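Long-range contacts in cobalamin biosynthesis protein (cbiD) (Archaeoglobus fulgidus, PDB 1SR8), which probably catalyses the S-adenosylmethionine-dependent methylation of cobalt-precorrin-5B at C-1, giving cobalt-precorrin-6A on the anaerobic route to adenosylcobalamin: residues A[9-14]-A[30-35]; A[123-128]-A[173-178]; A[128-133]-A[180-185]; A[199-204]-A[231-236]. All coordinates share one frame; numbering follows the deposited sequence.

Contact 1 (A[9-14]-A[30-35]); sequences YRYPEK and YILTED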
loop_
_atom_site.group_PDB
_atom_site.type_symbol
_atom_site.label_atom_id
_atom_site.label_comp_id
_atom_site.label_asym_id
_atom_site.label_seq_id
_atom_site.Cartn_x
_atom_site.Cartn_y
_atom_site.Cartn_z
ATOM N N TYR A 9 13.226 -3.359 -7.853
ATOM C CA TYR A 9 13.912 -3.084 -9.105
ATOM C C TYR A 9 15.058 -2.128 -8.802
ATOM O O TYR A 9 15.149 -1.567 -7.702
ATOM C CB TYR A 9 12.958 -2.466 -10.132
ATOM C CG TYR A 9 12.101 -1.342 -9.586
ATOM C CD1 TYR A 9 12.673 -0.151 -9.129
ATOM C CD2 TYR A 9 10.712 -1.474 -9.515
ATOM C CE1 TYR A 9 11.887 0.878 -8.614
ATOM C CE2 TYR A 9 9.917 -0.449 -9.000
ATOM C CZ TYR A 9 10.512 0.723 -8.553
ATOM O OH TYR A 9 9.724 1.732 -8.043
ATOM N N ARG A 10 15.939 -1.955 -9.779
ATOM C CA ARG A 10 17.076 -1.067 -9.624
ATOM C C ARG A 10 16.794 0.270 -10.286
ATOM O O ARG A 10 16.049 0.351 -11.263
ATOM C CB ARG A 10 18.316 -1.687 -10.256
ATOM C CG ARG A 10 19.452 -0.716 -10.412
ATOM C CD ARG A 10 20.602 -1.308 -11.195
ATOM N NE ARG A 10 21.764 -0.436 -11.110
ATOM C CZ ARG A 10 23.003 -0.810 -11.405
ATOM N NH1 ARG A 10 23.250 -2.048 -11.815
ATOM N NH2 ARG A 10 24.003 0.051 -11.269
ATOM N N TYR A 11 17.388 1.321 -9.736
ATOM C CA TYR A 11 17.220 2.654 -10.288
ATOM C C TYR A 11 18.419 2.970 -11.172
ATOM O O TYR A 11 19.561 2.676 -10.808
ATOM C CB TYR A 11 17.112 3.701 -9.171
ATOM C CG TYR A 11 15.783 3.692 -8.440
ATOM C CD1 TYR A 11 15.632 3.031 -7.222
ATOM C CD2 TYR A 11 14.671 4.343 -8.977
ATOM C CE1 TYR A 11 14.410 3.024 -6.554
ATOM C CE2 TYR A 11 13.446 4.340 -8.321
ATOM C CZ TYR A 11 13.320 3.680 -7.113
ATOM O OH TYR A 11 12.098 3.671 -6.471
ATOM N N PRO A 12 18.172 3.552 -12.359
ATOM C CA PRO A 12 19.257 3.903 -13.280
ATOM C C PRO A 12 20.286 4.742 -12.524
ATOM O O PRO A 12 19.942 5.777 -11.955
ATOM C CB PRO A 12 18.537 4.703 -14.359
ATOM C CG PRO A 12 17.197 4.052 -14.403
ATOM C CD PRO A 12 16.864 3.895 -12.940
ATOM N N GLU A 13 21.540 4.305 -12.508
ATOM C CA GLU A 13 22.566 5.046 -11.784
ATOM C C GLU A 13 22.679 6.510 -12.198
ATOM O O GLU A 13 23.129 7.346 -11.425
ATOM C CB GLU A 13 23.929 4.382 -11.942
ATOM C CG GLU A 13 24.989 5.052 -11.088
ATOM C CD GLU A 13 26.386 4.568 -11.392
ATOM O OE1 GLU A 13 26.839 4.749 -12.548
ATOM O OE2 GLU A 13 27.027 4.015 -10.469
ATOM N N LYS A 14 22.268 6.819 -13.419
ATOM C CA LYS A 14 22.338 8.185 -13.912
ATOM C C LYS A 14 21.212 9.081 -13.379
ATOM O O LYS A 14 21.203 10.292 -13.625
ATOM C CB LYS A 14 22.326 8.175 -15.440
ATOM C CG LYS A 14 21.206 7.357 -16.045
ATOM C CD LYS A 14 21.288 7.369 -17.560
ATOM C CE LYS A 14 20.068 6.708 -18.179
ATOM N NZ LYS A 14 20.102 6.768 -19.668
ATOM N N TYR A 30 9.956 7.189 -1.200
ATOM C CA TYR A 30 10.282 7.870 -2.443
ATOM C C TYR A 30 10.658 6.956 -3.597
ATOM O O TYR A 30 11.425 5.999 -3.434
ATOM C CB TYR A 30 11.424 8.862 -2.234
ATOM C CG TYR A 30 11.117 9.954 -1.246
ATOM C CD1 TYR A 30 11.248 9.733 0.122
ATOM C CD2 TYR A 30 10.662 11.198 -1.677
ATOM C CE1 TYR A 30 10.934 10.720 1.038
ATOM C CE2 TYR A 30 10.342 12.195 -0.768
ATOM C CZ TYR A 30 10.477 11.948 0.588
ATOM O OH TYR A 30 10.123 12.913 1.506
ATOM N N ILE A 31 10.092 7.270 -4.761
ATOM C CA ILE A 31 10.377 6.569 -6.005
ATOM C C ILE A 31 11.163 7.590 -6.833
ATOM O O ILE A 31 10.624 8.603 -7.284
ATOM C CB ILE A 31 9.107 6.199 -6.799
ATOM C CG1 ILE A 31 8.284 5.158 -6.044
ATOM C CG2 ILE A 31 9.504 5.652 -8.158
ATOM C CD1 ILE A 31 7.041 4.719 -6.789
ATOM N N LEU A 32 12.445 7.328 -7.009
ATOM C CA LEU A 32 13.303 8.219 -7.768
ATOM C C LEU A 32 12.931 8.175 -9.244
ATOM O O LEU A 32 12.667 7.106 -9.793
ATOM C CB LEU A 32 14.755 7.792 -7.561
ATOM C CG LEU A 32 15.879 8.371 -8.408
ATOM C CD1 LEU A 32 15.996 9.871 -8.197
ATOM C CD2 LEU A 32 17.168 7.677 -8.014
ATOM N N THR A 33 12.878 9.344 -9.875
ATOM C CA THR A 33 12.569 9.423 -11.298
ATOM C C THR A 33 13.740 10.057 -12.045
ATOM O O THR A 33 14.751 10.448 -11.447
ATOM C CB THR A 33 11.303 10.261 -11.592
ATOM O OG1 THR A 33 11.586 11.651 -11.399
ATOM C CG2 THR A 33 10.169 9.844 -10.679
ATOM N N GLU A 34 13.584 10.148 -13.360
ATOM C CA GLU A 34 14.598 10.719 -14.241
ATOM C C GLU A 34 14.951 12.143 -13.789
ATOM O O GLU A 34 16.118 12.540 -13.792
ATOM C CB GLU A 34 14.057 10.726 -15.674
ATOM C CG GLU A 34 15.105 10.620 -16.763
ATOM C CD GLU A 34 14.497 10.269 -18.113
ATOM O OE1 GLU A 34 13.596 11.002 -18.569
ATOM O OE2 GLU A 34 14.917 9.261 -18.718
ATOM N N ASP A 35 13.931 12.896 -13.382
ATOM C CA ASP A 35 14.124 14.269 -12.932
ATOM C C ASP A 35 13.349 14.587 -11.650
ATOM O O ASP A 35 12.384 15.354 -11.671
ATOM C CB ASP A 35 13.710 15.246 -14.049
ATOM C CG ASP A 35 12.254 15.083 -14.469
ATOM O OD1 ASP A 35 11.839 15.741 -15.447
ATOM O OD2 ASP A 35 11.521 14.300 -13.822
#

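Contact 2 (A[123-128]-A[173-178]); sequences GVKAGE and EKVGIK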
loop_
_atom_site.group_PDB
_atom_site.type_symbol
_atom_site.label_atom_id
_atom_site.label_comp_id
_atom_site.label_asym_id
_atom_site.label_seq_id
_atom_site.Cartn_x
_atom_site.Cartn_y
_atom_site.Cartn_z
ATOM N N GLY A 123 -16.040 -0.288 8.028
ATOM C CA GLY A 123 -17.090 -1.130 7.490
ATOM C C GLY A 123 -17.159 -2.539 8.048
ATOM O O GLY A 123 -16.198 -3.057 8.613
ATOM N N VAL A 124 -18.319 -3.163 7.884
ATOM C CA VAL A 124 -18.544 -4.524 8.352
ATOM C C VAL A 124 -19.032 -5.374 7.184
ATOM O O VAL A 124 -19.878 -4.939 6.402
ATOM C CB VAL A 124 -19.596 -4.559 9.484
ATOM C CG1 VAL A 124 -20.031 -5.987 9.749
ATOM C CG2 VAL A 124 -19.013 -3.950 10.749
ATOM N N LYS A 125 -18.483 -6.580 7.065
ATOM C CA LYS A 125 -18.850 -7.508 6.000
ATOM C C LYS A 125 -19.023 -8.880 6.624
ATOM O O LYS A 125 -18.139 -9.351 7.338
ATOM C CB LYS A 125 -17.740 -7.564 4.953
ATOM C CG LYS A 125 -17.996 -8.509 3.798
ATOM C CD LYS A 125 -16.864 -8.413 2.793
ATOM C CE LYS A 125 -17.136 -9.257 1.556
ATOM N NZ LYS A 125 -16.223 -8.894 0.415
ATOM N N ALA A 126 -20.159 -9.518 6.366
ATOM C CA ALA A 126 -20.435 -10.849 6.911
ATOM C C ALA A 126 -20.234 -10.895 8.421
ATOM O O ALA A 126 -19.639 -11.833 8.950
ATOM C CB ALA A 126 -19.546 -11.889 6.234
ATOM N N GLY A 127 -20.723 -9.869 9.105
ATOM C CA GLY A 127 -20.611 -9.814 10.551
ATOM C C GLY A 127 -19.221 -9.577 11.108
ATOM O O GLY A 127 -19.022 -9.673 12.320
ATOM N N GLU A 128 -18.257 -9.262 10.243
ATOM C CA GLU A 128 -16.887 -9.009 10.689
ATOM C C GLU A 128 -16.325 -7.693 10.162
ATOM O O GLU A 128 -16.699 -7.241 9.087
ATOM C CB GLU A 128 -15.989 -10.170 10.268
ATOM C CG GLU A 128 -16.365 -11.467 10.952
ATOM C CD GLU A 128 -15.347 -12.565 10.736
ATOM O OE1 GLU A 128 -15.294 -13.125 9.617
ATOM O OE2 GLU A 128 -14.597 -12.861 11.693
ATOM N N GLU A 173 -19.600 -0.820 -0.908
ATOM C CA GLU A 173 -20.874 -1.288 -0.368
ATOM C C GLU A 173 -21.498 -2.348 -1.273
ATOM O O GLU A 173 -22.390 -3.086 -0.855
ATOM C CB GLU A 173 -21.845 -0.115 -0.182
ATOM C CG GLU A 173 -22.999 -0.421 0.777
ATOM C CD GLU A 173 -23.536 0.827 1.477
ATOM O OE1 GLU A 173 -24.205 1.655 0.811
ATOM O OE2 GLU A 173 -23.279 0.981 2.698
ATOM N N LYS A 174 -21.027 -2.418 -2.515
ATOM C CA LYS A 174 -21.533 -3.408 -3.455
ATOM C C LYS A 174 -20.647 -4.639 -3.384
ATOM O O LYS A 174 -20.719 -5.517 -4.243
ATOM C CB LYS A 174 -21.550 -2.863 -4.890
ATOM C CG LYS A 174 -22.564 -1.751 -5.138
ATOM C CD LYS A 174 -21.926 -0.366 -5.049
ATOM C CE LYS A 174 -20.897 -0.157 -6.165
ATOM N NZ LYS A 174 -20.394 1.247 -6.232
ATOM N N VAL A 175 -19.802 -4.689 -2.356
ATOM C CA VAL A 175 -18.909 -5.822 -2.144
ATOM C C VAL A 175 -19.262 -6.480 -0.813
ATOM O O VAL A 175 -18.590 -7.409 -0.357
ATOM C CB VAL A 175 -17.430 -5.386 -2.137
ATOM C CG1 VAL A 175 -16.521 -6.598 -1.936
ATOM C CG2 VAL A 175 -17.098 -4.696 -3.457
ATOM N N GLY A 176 -20.332 -5.991 -0.196
ATOM C CA GLY A 176 -20.782 -6.550 1.064
ATOM C C GLY A 176 -20.324 -5.782 2.287
ATOM O O GLY A 176 -20.760 -6.074 3.400
ATOM N N ILE A 177 -19.444 -4.807 2.082
ATOM C CA ILE A 177 -18.924 -3.994 3.174
ATOM C C ILE A 177 -19.847 -2.815 3.405
ATOM O O ILE A 177 -20.074 -2.023 2.499
ATOM C CB ILE A 177 -17.536 -3.457 2.831
ATOM C CG1 ILE A 177 -16.626 -4.624 2.456
ATOM C CG2 ILE A 177 -16.979 -2.663 4.003
ATOM C CD1 ILE A 177 -15.350 -4.210 1.781
ATOM N N LYS A 178 -20.374 -2.684 4.614
ATOM C CA LYS A 178 -21.275 -1.577 4.894
ATOM C C LYS A 178 -21.031 -0.876 6.224
ATOM O O LYS A 178 -20.607 -1.492 7.198
ATOM C CB LYS A 178 -22.729 -2.061 4.794
ATOM C CG LYS A 178 -22.963 -3.471 5.320
ATOM C CD LYS A 178 -24.254 -4.084 4.767
ATOM C CE LYS A 178 -25.518 -3.465 5.377
ATOM N NZ LYS A 178 -25.741 -2.040 4.989
#

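Contact 3 (A[128-133]-A[180-185]); sequences EKAVSR and GISILG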
loop_
_atom_site.group_PDB
_atom_site.type_symbol
_atom_site.label_atom_id
_atom_site.label_comp_id
_atom_site.label_asym_id
_atom_site.label_seq_id
_atom_site.Cartn_x
_atom_site.Cartn_y
_atom_site.Cartn_z
ATOM N N GLU A 128 -18.257 -9.262 10.243
ATOM C CA GLU A 128 -16.887 -9.009 10.689
ATOM C C GLU A 128 -16.325 -7.693 10.162
ATOM O O GLU A 128 -16.699 -7.241 9.087
ATOM C CB GLU A 128 -15.989 -10.170 10.268
ATOM C CG GLU A 128 -16.365 -11.467 10.952
ATOM C CD GLU A 128 -15.347 -12.565 10.736
ATOM O OE1 GLU A 128 -15.294 -13.125 9.617
ATOM O OE2 GLU A 128 -14.597 -12.861 11.693
ATOM N N LYS A 129 -15.437 -7.072 10.931
ATOM C CA LYS A 129 -14.832 -5.808 10.523
ATOM C C LYS A 129 -13.981 -5.966 9.262
ATOM O O LYS A 129 -13.202 -6.912 9.139
ATOM C CB LYS A 129 -13.991 -5.231 11.667
ATOM C CG LYS A 129 -14.823 -4.585 12.775
ATOM C CD LYS A 129 -15.458 -3.267 12.295
ATOM C CE LYS A 129 -16.307 -2.587 13.375
ATOM N NZ LYS A 129 -16.762 -1.235 12.935
ATOM N N ALA A 130 -14.147 -5.033 8.326
ATOM C CA ALA A 130 -13.427 -5.043 7.057
ATOM C C ALA A 130 -11.955 -4.612 7.155
ATOM O O ALA A 130 -11.581 -3.537 6.694
ATOM C CB ALA A 130 -14.165 -4.169 6.044
ATOM N N VAL A 131 -11.134 -5.470 7.759
ATOM C CA VAL A 131 -9.694 -5.239 7.917
ATOM C C VAL A 131 -8.982 -6.416 7.236
ATOM O O VAL A 131 -9.117 -7.557 7.668
ATOM C CB VAL A 131 -9.291 -5.214 9.411
ATOM C CG1 VAL A 131 -7.816 -4.870 9.549
ATOM C CG2 VAL A 131 -10.161 -4.213 10.174
ATOM N N SER A 132 -8.230 -6.152 6.174
ATOM C CA SER A 132 -7.550 -7.228 5.463
ATOM C C SER A 132 -6.542 -7.958 6.345
ATOM O O SER A 132 -6.152 -7.469 7.411
ATOM C CB SER A 132 -6.844 -6.691 4.218
ATOM O OG SER A 132 -5.658 -6.013 4.565
ATOM N N ARG A 133 -6.125 -9.134 5.886
ATOM C CA ARG A 133 -5.163 -9.956 6.613
ATOM C C ARG A 133 -3.871 -9.193 6.856
ATOM O O ARG A 133 -3.384 -9.141 7.981
ATOM C CB ARG A 133 -4.878 -11.242 5.825
ATOM C CG ARG A 133 -3.672 -12.058 6.311
ATOM C CD ARG A 133 -3.564 -13.358 5.516
ATOM N NE ARG A 133 -2.410 -14.189 5.865
ATOM C CZ ARG A 133 -1.156 -13.916 5.524
ATOM N NH1 ARG A 133 -0.879 -12.822 4.831
ATOM N NH2 ARG A 133 -0.184 -14.758 5.844
ATOM N N GLY A 180 -18.864 1.728 6.632
ATOM C CA GLY A 180 -17.542 2.312 6.762
ATOM C C GLY A 180 -16.541 1.816 5.735
ATOM O O GLY A 180 -16.862 0.986 4.886
ATOM N N ILE A 181 -15.319 2.329 5.814
ATOM C CA ILE A 181 -14.270 1.939 4.881
ATOM C C ILE A 181 -13.548 0.668 5.320
ATOM O O ILE A 181 -13.755 0.161 6.426
ATOM C CB ILE A 181 -13.206 3.046 4.743
ATOM C CG1 ILE A 181 -12.549 3.311 6.102
ATOM C CG2 ILE A 181 -13.846 4.318 4.243
ATOM C CD1 ILE A 181 -11.316 4.192 6.027
ATOM N N SER A 182 -12.695 0.166 4.432
ATOM C CA SER A 182 -11.886 -1.017 4.702
ATOM C C SER A 182 -10.509 -0.544 5.185
ATOM O O SER A 182 -10.073 0.564 4.883
ATOM C CB SER A 182 -11.695 -1.837 3.424
ATOM O OG SER A 182 -12.924 -2.116 2.778
ATOM N N ILE A 183 -9.839 -1.378 5.961
ATOM C CA ILE A 183 -8.502 -1.065 6.426
ATOM C C ILE A 183 -7.657 -2.129 5.739
ATOM O O ILE A 183 -7.815 -3.322 5.989
ATOM C CB ILE A 183 -8.398 -1.174 7.949
ATOM C CG1 ILE A 183 -9.304 -0.117 8.585
ATOM C CG2 ILE A 183 -6.956 -0.993 8.391
ATOM C CD1 ILE A 183 -9.264 -0.083 10.088
ATOM N N LEU A 184 -6.772 -1.695 4.852
ATOM C CA LEU A 184 -5.959 -2.627 4.096
ATOM C C LEU A 184 -4.571 -2.108 3.742
ATOM O O LEU A 184 -4.175 -1.019 4.150
ATOM C CB LEU A 184 -6.722 -3.002 2.826
ATOM C CG LEU A 184 -7.250 -1.818 2.019
ATOM C CD1 LEU A 184 -6.141 -1.290 1.118
ATOM C CD2 LEU A 184 -8.445 -2.248 1.181
ATOM N N GLY A 185 -3.837 -2.914 2.982
ATOM C CA GLY A 185 -2.501 -2.533 2.561
ATOM C C GLY A 185 -1.566 -3.722 2.576
ATOM O O GLY A 185 -1.120 -4.147 3.641
HETATM O O HOH W 1 -4.557 -5.831 2.109
#

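Contact 4 (A[199-204]-A[231-236]); sequences ETKLKI and QPFVFG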
loop_
_atom_site.group_PDB
_atom_site.type_symbol
_atom_site.label_atom_id
_atom_site.label_comp_id
_atom_site.label_asym_id
_atom_site.label_seq_id
_atom_site.Cartn_x
_atom_site.Cartn_y
_atom_site.Cartn_z
ATOM N N GLU A 199 5.194 6.121 -16.606
ATOM C CA GLU A 199 6.296 6.345 -17.547
ATOM C C GLU A 199 7.634 6.033 -16.912
ATOM O O GLU A 199 8.529 5.472 -17.558
ATOM C CB GLU A 199 6.323 7.796 -18.018
ATOM C CG GLU A 199 5.000 8.307 -18.526
ATOM C CD GLU A 199 5.110 9.722 -19.063
ATOM O OE1 GLU A 199 5.847 10.534 -18.448
ATOM O OE2 GLU A 199 4.451 10.016 -20.090
ATOM N N THR A 200 7.770 6.423 -15.646
ATOM C CA THR A 200 8.994 6.186 -14.890
ATOM C C THR A 200 9.238 4.683 -14.715
ATOM O O THR A 200 10.346 4.191 -14.943
ATOM C CB THR A 200 8.912 6.828 -13.481
ATOM O OG1 THR A 200 8.651 8.228 -13.606
ATOM C CG2 THR A 200 10.210 6.625 -12.714
ATOM N N LYS A 201 8.202 3.951 -14.311
ATOM C CA LYS A 201 8.361 2.522 -14.093
ATOM C C LYS A 201 8.657 1.767 -15.387
ATOM O O LYS A 201 9.321 0.737 -15.360
ATOM C CB LYS A 201 7.128 1.940 -13.397
ATOM C CG LYS A 201 7.400 0.573 -12.777
ATOM C CD LYS A 201 6.242 0.052 -11.941
ATOM C CE LYS A 201 6.041 0.848 -10.659
ATOM N NZ LYS A 201 4.961 0.243 -9.822
ATOM N N LEU A 202 8.169 2.276 -16.516
ATOM C CA LEU A 202 8.433 1.629 -17.800
ATOM C C LEU A 202 9.920 1.776 -18.107
ATOM O O LEU A 202 10.566 0.829 -18.545
ATOM C CB LEU A 202 7.603 2.268 -18.920
ATOM C CG LEU A 202 7.978 1.880 -20.358
ATOM C CD1 LEU A 202 7.935 0.365 -20.529
ATOM C CD2 LEU A 202 7.021 2.549 -21.321
ATOM N N LYS A 203 10.456 2.970 -17.863
ATOM C CA LYS A 203 11.868 3.241 -18.091
ATOM C C LYS A 203 12.725 2.393 -17.167
ATOM O O LYS A 203 13.789 1.918 -17.562
ATOM C CB LYS A 203 12.173 4.718 -17.853
ATOM C CG LYS A 203 11.474 5.653 -18.820
ATOM C CD LYS A 203 11.881 7.089 -18.551
ATOM C CE LYS A 203 11.205 8.056 -19.514
ATOM N NZ LYS A 203 11.596 9.464 -19.216
ATOM N N ILE A 204 12.267 2.211 -15.933
ATOM C CA ILE A 204 12.999 1.395 -14.976
ATOM C C ILE A 204 13.020 -0.047 -15.473
ATOM O O ILE A 204 14.020 -0.752 -15.334
ATOM C CB ILE A 204 12.334 1.425 -13.582
ATOM C CG1 ILE A 204 12.419 2.842 -13.003
ATOM C CG2 ILE A 204 13.007 0.417 -12.657
ATOM C CD1 ILE A 204 11.759 3.014 -11.639
ATOM N N GLN A 231 11.825 -9.896 -14.446
ATOM C CA GLN A 231 11.838 -8.881 -13.392
ATOM C C GLN A 231 10.380 -8.472 -13.131
ATOM O O GLN A 231 9.701 -7.921 -14.011
ATOM C CB GLN A 231 12.661 -7.665 -13.807
ATOM C CG GLN A 231 13.012 -6.737 -12.646
ATOM C CD GLN A 231 13.796 -7.440 -11.554
ATOM O OE1 GLN A 231 14.558 -8.365 -11.828
ATOM N NE2 GLN A 231 13.630 -6.995 -10.312
ATOM N N PRO A 232 9.879 -8.745 -11.913
ATOM C CA PRO A 232 8.498 -8.414 -11.549
ATOM C C PRO A 232 8.234 -6.935 -11.273
ATOM O O PRO A 232 8.928 -6.295 -10.472
ATOM C CB PRO A 232 8.244 -9.307 -10.336
ATOM C CG PRO A 232 9.576 -9.324 -9.660
ATOM C CD PRO A 232 10.572 -9.436 -10.807
ATOM N N PHE A 233 7.218 -6.417 -11.960
ATOM C CA PHE A 233 6.790 -5.025 -11.860
ATOM C C PHE A 233 5.287 -4.958 -11.671
ATOM O O PHE A 233 4.555 -5.825 -12.147
ATOM C CB PHE A 233 7.153 -4.264 -13.139
ATOM C CG PHE A 233 8.618 -3.977 -13.271
ATOM C CD1 PHE A 233 9.203 -2.937 -12.549
ATOM C CD2 PHE A 233 9.433 -4.778 -14.069
ATOM C CE1 PHE A 233 10.568 -2.703 -12.615
ATOM C CE2 PHE A 233 10.808 -4.550 -14.139
ATOM C CZ PHE A 233 11.373 -3.516 -13.414
ATOM N N VAL A 234 4.827 -3.930 -10.968
ATOM C CA VAL A 234 3.404 -3.748 -10.765
ATOM C C VAL A 234 2.985 -2.570 -11.618
ATOM O O VAL A 234 3.456 -1.453 -11.421
ATOM C CB VAL A 234 3.061 -3.436 -9.304
ATOM C CG1 VAL A 234 1.576 -3.134 -9.191
ATOM C CG2 VAL A 234 3.427 -4.607 -8.420
ATOM N N PHE A 235 2.109 -2.822 -12.579
ATOM C CA PHE A 235 1.632 -1.763 -13.453
ATOM C C PHE A 235 0.128 -1.570 -13.304
ATOM O O PHE A 235 -0.472 -0.755 -14.009
ATOM C CB PHE A 235 1.989 -2.084 -14.909
ATOM C CG PHE A 235 3.371 -1.645 -15.294
ATOM C CD1 PHE A 235 3.586 -0.386 -15.836
ATOM C CD2 PHE A 235 4.469 -2.470 -15.057
ATOM C CE1 PHE A 235 4.881 0.051 -16.134
ATOM C CE2 PHE A 235 5.761 -2.042 -15.350
ATOM C CZ PHE A 235 5.965 -0.777 -15.891
ATOM N N GLY A 236 -0.478 -2.316 -12.381
ATOM C CA GLY A 236 -1.911 -2.200 -12.177
ATOM C C GLY A 236 -2.699 -2.409 -13.463
ATOM O O GLY A 236 -2.568 -3.440 -14.127
#

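Contact 1 (A[9-14]-A[30-35])
Tyr11 lays its ring against Leu32 on strand 30-33, an outer strand of a small three-stranded antiparallel sheet, so that the N-terminal loop packs on the sheet through an aromatic side chain and no hydrogen bond crosses between the segments. CB of Leu32 stands 4.1 Å from the centroid of the Tyr11 ring, an off-centre CH-pi contact 29° from the ring normal. The same ring meets the strand backbone: CE2 of Tyr11 comes within 3.2 Å of Leu32 O, a buried carbonyl with no hydrogen-bonding partner in the model. With CG of Tyr11 beside its backbone N (chi1 -74°), the ring extends across the strand and its hydroxyl reaches Ile31, OH lying 3.4 Å from Ile31 CA. CG2 of Ile31 sits near the plane of the Tyr11 ring, at its edge. The second tyrosine joins at the same methyl, the hydroxyl oxygen OH of Tyr9 ending 3.9 Å from CG2 of Ile31. On the strand side, Leu32 also leans on Ile16 and Tyr37, and Ile31 touches Leu197 of helix 195-204. On the loop side, the backbone of Tyr11 is bonded to Leu2, and the Tyr11 hydroxyl is held from further out by a hydrogen bond to OD1 of Asp4.

Contact 2 (A[123-128]-A[173-178])
Two backbone hydrogen bonds tie Val124 to Lys178, one in each direction: Val124 N to Lys178 O at 2.9 Å, and Lys178 N to Val124 O over the same length. CA-H...O contacts supplement them, Ile177 CA approaching Val124 O and Lys125 CA approaching Gly176 O, each at 3.5 Å. Val124 and Lys178 form a single antiparallel bridge of the hydrogen-bonded kind at the end of strand 121-125, just before the type I' turn from Lys125 to Glu128 that leads into strand 128-129 as a tight beta hairpin; the bridge attaches the loop before strand 180-181 to this hairpin. The one side-chain hydrogen bond across the segments is weak: Lys125 NZ lies 2.9 Å from Val175 O. The fully extended chain of Lys125, with CG anti to the backbone N (chi1 179°), runs over Gly176 to get there. Apolar contacts centre on Ile177, whose two branches divide the work: CG1 meets Lys125 CD at 3.8 Å, and CG2 rests on Gly123 CA. Replacing Ile177 by an alanine would probably open a gap over Gly123 and leave the aliphatic part of Lys125 less firmly placed. Beyond the two segments, Ile177 also touches Ala130, Asn172 and Ser182.

Contact 3 (A[128-133]-A[180-185])
Val131 turns CG1 anti to its own nitrogen (chi1 -176°), and CG1 thereby lies alongside Ile183, 4.1 Å from Ile183 CB, the two branched side chains pointing in one direction. Ser132 instead holds OG between its backbone N and carbonyl carbon (chi1 76°), which brings the hydroxyl over the chain at Leu184, with Ser132 OG 3.4 Å from Leu184 CA. The backbones of Val131 and Ile183, the same two residues whose side chains run together, are bridged. The bonds that flank this bridge go in opposite directions: Ile183 N donates to Ala130 O at 2.9 Å, and Ser132 N returns a bond to Ile183 O, also at 2.9 Å. Ala130, the centre of an inverse gamma turn, directs its carbonyl at Ile183 N and also receives a CA-H...O contact from Ser182 CA at 3.2 Å. Phe118 of strand 115-118 touches both Val131 and Ile183, while Ala135 and Ile139 of helix 133-149 pack on Ile183. Ser132 is the N-cap of that helix, its OG bonded to Ala135 N. The hydroxyl also has a water 2.7 Å from Ser132 OG, and this water accepts a bond from Gly185 N at 3.1 Å. One serine thus links the start of the helix to the neighbouring loop: its backbone N binds Ile183, its OG satisfies a helix N-H, and the water carries the connection on to Gly185, so OG is probably held in this one rotamer.

Contact 4 (A[199-204]-A[231-236])
Helix 195-204 packs beside strand 231-234, an outer strand of the four-stranded parallel sheet, and the short axes of 199-204 and 231-234 run antiparallel at 177° with a closest approach of 9.9 Å. Lys201 carries most of the contact. Its CG is anti to the backbone N (chi1 -163°), and a bend at chi3 (-69°) turns the end of the chain toward the strand, where NZ donates to Val234 O at 2.8 Å in the carbonyl plane. On the way the methylenes pass the two phenylalanines, running in the opposite direction to each. CD of Lys201 lies over one face of the Phe235 ring, 4.2 Å from its centroid in a CH-pi contact, whereas CG of Lys201 meets Phe233 CD1 at 4.0 Å. The backbone N of Leu202 comes to the edge of the Phe235 ring, near its plane. One turn along the helix, CG2 of Ile204 rests 4.0 Å from CE1 of Phe233. The buried ammonium is also paired with Glu191 and Glu7 in salt bridges; Glu7 in addition accepts from Val234 N, so helix, strand and N-terminal loop meet at one charge cluster. A methionine in place of Lys201 would probably leave Val234 O without this donor, and Glu191 and Glu7 without their shared cationic mate. Strand 231-234 is bonded to strand 210-214, and helix 217-226 touches it through Trp220 and Arg224, an arrangement characteristic of an alpha/beta domain with helices packed against a parallel sheet.

How the contacts relate
Contacts 1 and 4 lie on one side of the chain's centre, with centres 11 Å apart, and contacts 2 and 3 on the opposite side, 9 Å apart. Contact 1 closes first along the chain; contacts 2 and 3 follow with alternating segments, and contact 4 comes last. Contacts 2 and 3 share Glu128, and both reach the small mixed sheet of strands 128-129, 121-125 and 180-181. Between contacts 1 and 4, the turn after strand 30-33 (Glu34, salt-bridged to Lys203) and the N-terminal loop (Tyr9, on Ile204) both meet helix 195-204, and Tyr9 also meets Phe233 of strand 231-234. Contacts 1 and 2 have centres 40 Å apart, so the two pairs belong to different regions of the fold.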